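Local coordinates for Mab-21 domain-containing protein (Tribolium castaneum, PDB 7LT2) that senses double-stranded RNA in the cytoplasm and, in response, makes the immune messenger 2',3'-cGAMP from ATP and GTP, at residues 217-222 and 244-249; 74-79 and 197-202. All blocks are in the same frame, centred on the assembly; numbering follows the deposited sequence.

Interaction 1: residues 217-222 and 244-249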
# COMPACT_ATOMS: atom_id res chain seq x y z
N SER A 217 14.05 -15.00 8.28
CA SER A 217 13.98 -15.20 9.72
C SER A 217 13.15 -14.13 10.43
O SER A 217 12.37 -14.46 11.33
CB SER A 217 15.39 -15.26 10.32
OG SER A 217 15.96 -13.97 10.45
N THR A 218 13.27 -12.86 10.04
CA THR A 218 12.59 -11.79 10.76
C THR A 218 11.29 -11.33 10.11
O THR A 218 10.43 -10.79 10.81
CB THR A 218 13.52 -10.57 10.93
OG1 THR A 218 13.88 -10.04 9.65
CG2 THR A 218 14.77 -10.97 11.70
N LYS A 219 11.12 -11.53 8.80
CA LYS A 219 9.86 -11.26 8.12
C LYS A 219 9.39 -12.51 7.38
O LYS A 219 9.30 -12.52 6.14
CB LYS A 219 10.00 -10.08 7.16
CG LYS A 219 10.31 -8.76 7.84
CD LYS A 219 9.17 -8.35 8.76
CE LYS A 219 9.42 -7.00 9.40
NZ LYS A 219 8.28 -6.61 10.27
N PRO A 220 9.06 -13.58 8.10
CA PRO A 220 8.77 -14.86 7.43
C PRO A 220 7.45 -14.89 6.69
O PRO A 220 7.30 -15.71 5.78
CB PRO A 220 8.76 -15.87 8.59
CG PRO A 220 8.32 -15.06 9.76
CD PRO A 220 8.97 -13.70 9.57
N GLU A 221 6.49 -14.04 7.05
CA GLU A 221 5.13 -14.17 6.56
C GLU A 221 4.87 -13.26 5.37
O GLU A 221 5.45 -12.17 5.24
CB GLU A 221 4.12 -13.87 7.66
CG GLU A 221 4.20 -14.85 8.82
CD GLU A 221 3.29 -14.49 9.98
OE1 GLU A 221 2.52 -13.51 9.86
OE2 GLU A 221 3.33 -15.20 11.01
N PHE A 222 3.99 -13.71 4.49
CA PHE A 222 3.49 -12.91 3.38
C PHE A 222 2.00 -13.16 3.29
O PHE A 222 1.46 -14.06 3.94
CB PHE A 222 4.19 -13.28 2.07
CG PHE A 222 3.86 -14.65 1.59
CD1 PHE A 222 4.45 -15.76 2.17
CD2 PHE A 222 2.95 -14.84 0.57
CE1 PHE A 222 4.14 -17.04 1.74
CE2 PHE A 222 2.63 -16.12 0.13
CZ PHE A 222 3.23 -17.22 0.72
N PHE A 244 4.05 -8.63 -0.90
CA PHE A 244 5.33 -8.67 -0.21
C PHE A 244 5.68 -7.30 0.36
O PHE A 244 6.85 -6.95 0.51
CB PHE A 244 6.42 -9.18 -1.16
CG PHE A 244 6.12 -10.54 -1.74
CD1 PHE A 244 6.10 -11.66 -0.92
CD2 PHE A 244 5.87 -10.70 -3.09
CE1 PHE A 244 5.82 -12.92 -1.44
CE2 PHE A 244 5.60 -11.96 -3.63
CZ PHE A 244 5.57 -13.07 -2.80
N GLN A 245 4.64 -6.52 0.70
CA GLN A 245 4.84 -5.15 1.17
C GLN A 245 5.57 -5.10 2.50
O GLN A 245 6.25 -4.11 2.79
CB GLN A 245 3.50 -4.44 1.32
CG GLN A 245 2.71 -4.25 0.04
CD GLN A 245 1.32 -3.72 0.33
OE1 GLN A 245 1.12 -2.50 0.38
NE2 GLN A 245 0.36 -4.62 0.53
N GLU A 246 5.43 -6.13 3.34
CA GLU A 246 6.16 -6.11 4.60
C GLU A 246 7.66 -6.21 4.35
O GLU A 246 8.45 -5.52 5.00
CB GLU A 246 5.68 -7.24 5.52
CG GLU A 246 6.08 -7.02 6.98
CD GLU A 246 5.02 -7.50 7.96
OE1 GLU A 246 4.21 -8.37 7.58
OE2 GLU A 246 5.00 -7.01 9.10
N GLN A 247 8.06 -7.04 3.39
CA GLN A 247 9.48 -7.15 3.03
C GLN A 247 9.96 -5.92 2.28
O GLN A 247 11.09 -5.46 2.50
CB GLN A 247 9.70 -8.41 2.19
CG GLN A 247 9.56 -9.71 2.98
CD GLN A 247 8.12 -10.15 3.16
OE1 GLN A 247 7.21 -9.66 2.47
NE2 GLN A 247 7.89 -11.07 4.09
N GLU A 248 9.14 -5.37 1.38
CA GLU A 248 9.52 -4.14 0.68
C GLU A 248 9.78 -3.00 1.66
O GLU A 248 10.69 -2.19 1.45
CB GLU A 248 8.43 -3.74 -0.32
CG GLU A 248 8.31 -4.66 -1.52
CD GLU A 248 7.10 -4.34 -2.39
OE1 GLU A 248 6.48 -3.28 -2.19
OE2 GLU A 248 6.79 -5.15 -3.29
N ARG A 249 8.98 -2.91 2.72
CA ARG A 249 9.15 -1.83 3.68
C ARG A 249 10.50 -1.93 4.39
O ARG A 249 11.12 -0.90 4.70
CB ARG A 249 8.00 -1.85 4.70
CG ARG A 249 7.99 -0.65 5.63
CD ARG A 249 6.65 -0.51 6.32
NE ARG A 249 5.58 -0.21 5.38
CZ ARG A 249 4.29 -0.33 5.66
NH1 ARG A 249 3.88 -0.73 6.85
NH2 ARG A 249 3.39 -0.04 4.72
O HOH W 1 6.26 -10.75 7.78
O HOH W 2 3.49 -9.88 5.70
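Gln247 meets the 217-222 loop through a chain folded at its second torsion (chi2 81°), which carries the terminal amide from the first turn of helix 245-251 to the backbone carbonyls of Lys219 and Glu221. The setting is the nucleotidyltransferase fold of the Mab-21 family, where the loop leading into strand 222-225 lies against a helix start that, by similarity to relatives, helps to bind ATP and GTP. One nitrogen does the bridging: Gln247 NE2 donates to Lys219 O at 2.9 Å and to Glu221 O, also at 2.9 Å. Both acceptors lie close to the plane of the amide, while each carbonyl receives its donor from above its own plane. With both N-H groups engaged, the amide is fixed in rotation, and the backbone on both sides of Pro220 is tied to one side-chain amide. Asn213 also donates to Lys219 O.

Nearer the surface, Lys219 and Glu246 cross at about a right angle. The methylenes Lys219 CD and Glu246 CG touch at 3.8 Å, and beyond them Lys219 NZ forms a long salt bridge of 3.5 Å to Glu246 OE2. The other carboxylate oxygen, Glu246 OE1, pairs with Arg52 and takes a weak bond from a water that also donates to Glu221 O. Glu221 turns its own acid to Arg51 and Arg52, so these arginines probably offset the like charges of the two glutamates.

At the buried end, the side chains of Phe222 and Phe244 lie side by side and point the same way, their ring planes inclined at 34°. Phe244, the N-cap residue of the helix, also meets Trp205. Phe244 CE1 reaches Phe222 CB at 3.9 Å.

Interaction 2: residues 74-79 and 197-202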
# COMPACT_ATOMS: atom_id res chain seq x y z
N ASP A 74 -4.92 -3.91 5.70
CA ASP A 74 -4.86 -5.31 5.26
C ASP A 74 -5.14 -6.18 6.48
O ASP A 74 -4.30 -6.34 7.36
CB ASP A 74 -3.51 -5.62 4.63
CG ASP A 74 -3.32 -4.94 3.30
OD1 ASP A 74 -4.33 -4.74 2.57
OD2 ASP A 74 -2.18 -4.58 2.97
N ILE A 75 -6.35 -6.74 6.53
CA ILE A 75 -6.80 -7.56 7.64
C ILE A 75 -6.37 -8.99 7.34
O ILE A 75 -6.89 -9.62 6.41
CB ILE A 75 -8.32 -7.46 7.82
CG1 ILE A 75 -8.73 -6.00 8.07
CG2 ILE A 75 -8.81 -8.36 8.96
CD1 ILE A 75 -10.22 -5.74 7.95
N LEU A 76 -5.41 -9.51 8.11
CA LEU A 76 -4.76 -10.78 7.78
C LEU A 76 -5.48 -11.92 8.50
O LEU A 76 -5.43 -12.03 9.73
CB LEU A 76 -3.28 -10.74 8.15
CG LEU A 76 -2.47 -9.58 7.55
CD1 LEU A 76 -0.98 -9.83 7.71
CD2 LEU A 76 -2.81 -9.34 6.08
N LEU A 77 -6.13 -12.78 7.72
CA LEU A 77 -6.81 -13.98 8.19
C LEU A 77 -5.90 -15.17 7.95
O LEU A 77 -5.15 -15.21 6.97
CB LEU A 77 -8.14 -14.16 7.46
CG LEU A 77 -8.97 -12.89 7.30
CD1 LEU A 77 -10.10 -13.09 6.31
CD2 LEU A 77 -9.50 -12.44 8.65
N HIS A 78 -5.95 -16.16 8.84
CA HIS A 78 -5.07 -17.31 8.74
C HIS A 78 -5.89 -18.59 8.75
O HIS A 78 -6.62 -18.85 9.71
CB HIS A 78 -4.04 -17.35 9.87
CG HIS A 78 -3.15 -18.55 9.81
ND1 HIS A 78 -2.23 -18.75 8.80
CD2 HIS A 78 -3.05 -19.62 10.63
CE1 HIS A 78 -1.60 -19.89 9.00
NE2 HIS A 78 -2.08 -20.44 10.10
N ILE A 79 -5.77 -19.36 7.68
CA ILE A 79 -6.40 -20.69 7.60
C ILE A 79 -5.55 -21.67 8.39
O ILE A 79 -4.35 -21.79 8.13
CB ILE A 79 -6.52 -21.12 6.15
CG1 ILE A 79 -7.41 -20.15 5.37
CG2 ILE A 79 -7.06 -22.56 6.07
CD1 ILE A 79 -7.39 -20.37 3.88
N CYS A 197 -7.49 -10.22 3.63
CA CYS A 197 -6.34 -10.92 3.09
C CYS A 197 -6.13 -12.24 3.84
O CYS A 197 -6.66 -12.45 4.93
CB CYS A 197 -5.07 -10.08 3.20
SG CYS A 197 -5.20 -8.41 2.51
N PHE A 198 -5.32 -13.12 3.25
CA PHE A 198 -4.94 -14.37 3.89
C PHE A 198 -3.42 -14.44 4.01
O PHE A 198 -2.71 -14.24 3.02
CB PHE A 198 -5.49 -15.58 3.13
CG PHE A 198 -6.95 -15.81 3.37
CD1 PHE A 198 -7.38 -16.58 4.44
CD2 PHE A 198 -7.90 -15.24 2.55
CE1 PHE A 198 -8.73 -16.79 4.67
CE2 PHE A 198 -9.25 -15.44 2.77
CZ PHE A 198 -9.66 -16.21 3.83
N VAL A 199 -2.93 -14.74 5.22
CA VAL A 199 -1.51 -14.68 5.54
C VAL A 199 -0.96 -16.09 5.70
O VAL A 199 -1.66 -17.00 6.19
CB VAL A 199 -1.26 -13.84 6.81
CG1 VAL A 199 -1.95 -14.43 8.04
CG2 VAL A 199 0.25 -13.66 7.05
N PHE A 200 0.28 -16.29 5.27
CA PHE A 200 0.91 -17.61 5.25
C PHE A 200 2.32 -17.52 5.81
O PHE A 200 2.94 -16.45 5.83
CB PHE A 200 0.94 -18.18 3.84
CG PHE A 200 -0.42 -18.31 3.23
CD1 PHE A 200 -1.19 -19.43 3.46
CD2 PHE A 200 -0.94 -17.29 2.45
CE1 PHE A 200 -2.45 -19.54 2.91
CE2 PHE A 200 -2.20 -17.40 1.90
CZ PHE A 200 -2.95 -18.53 2.13
N SER A 201 2.83 -18.67 6.26
CA SER A 201 4.17 -18.78 6.81
C SER A 201 5.19 -19.00 5.70
O SER A 201 4.85 -19.24 4.54
CB SER A 201 4.24 -19.93 7.83
OG SER A 201 4.17 -21.19 7.18
N GLY A 202 6.46 -18.93 6.09
CA GLY A 202 7.54 -18.94 5.12
C GLY A 202 7.57 -20.17 4.23
O GLY A 202 8.02 -20.11 3.09
O HOH W 3 -4.02 -18.42 5.65
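Val199 O is gripped from two directions: by the imidazole of His78, whose ND1 donates to it over 3.2 Å in a nearly straight bond (172° at the hydrogen), and by a water that donates to it at 2.8 Å and accepts from Ile79 N. The carbonyl lies at the edge of the imidazole, in its plane. With CG anti to the backbone N (chi1 178°), the His78 ring is brought to this acceptor, beyond the bridge of Leu77 with Phe198. The direction of the bond means that ND1 carries a proton, and the water carries the link between the chains one residue further.

Residues 75-77 and 197-199 pair in parallel. Cys197 N donates to Ile75 O, Leu77 N to Cys197 O, and Val199 N to Leu77 O, this last at 2.9 Å. Phe198 CA adds a C-H...O contact to Leu77 O. The local axes diverge by 54°, a strong twist.

On one face of the sheet, Leu76 CD2 packs on Cys197 CB at 3.7 Å, and the Leu76 and Val199 side chains cross at about a right angle; Phe223 lies against Leu76 and Cys197. On the other face, Leu77 CD1 sits over the rim of the Phe198 ring, 4.0 Å above its plane. Past the bridged pair, Ile79 CG1 approaches Phe198 CE1 obliquely at 3.7 Å, and Leu129 adds to the cluster.

The pair joins strands 70-77 and 188-200 in the central sheet of the nucleotidyltransferase fold; these strands carry Glu70, Asp72 and Asp193, which probably bind the catalytic magnesium, as in relatives.

Both contacts lie in the nucleotidyltransferase domain, yet their chemistry follows their place in it. Interaction 2 is buried and joins two strands of the sheet through regular backbone pairing, with apolar side chains on both faces. Interaction 1 is only partly buried: a loop and a helix start share no backbone pairing, and a side-chain amide, a long salt bridge and water do the joining, with aromatics at the inner end. The two meet where the 217-222 loop becomes a strand, for Phe222 O probably accepts a hydrogen bond from Phe200 N. At a second meeting point, Gln245 NE2 packs 3.5 Å from Asp74 OD2, bringing the predicted nucleotide-binding helix start close to the sheet.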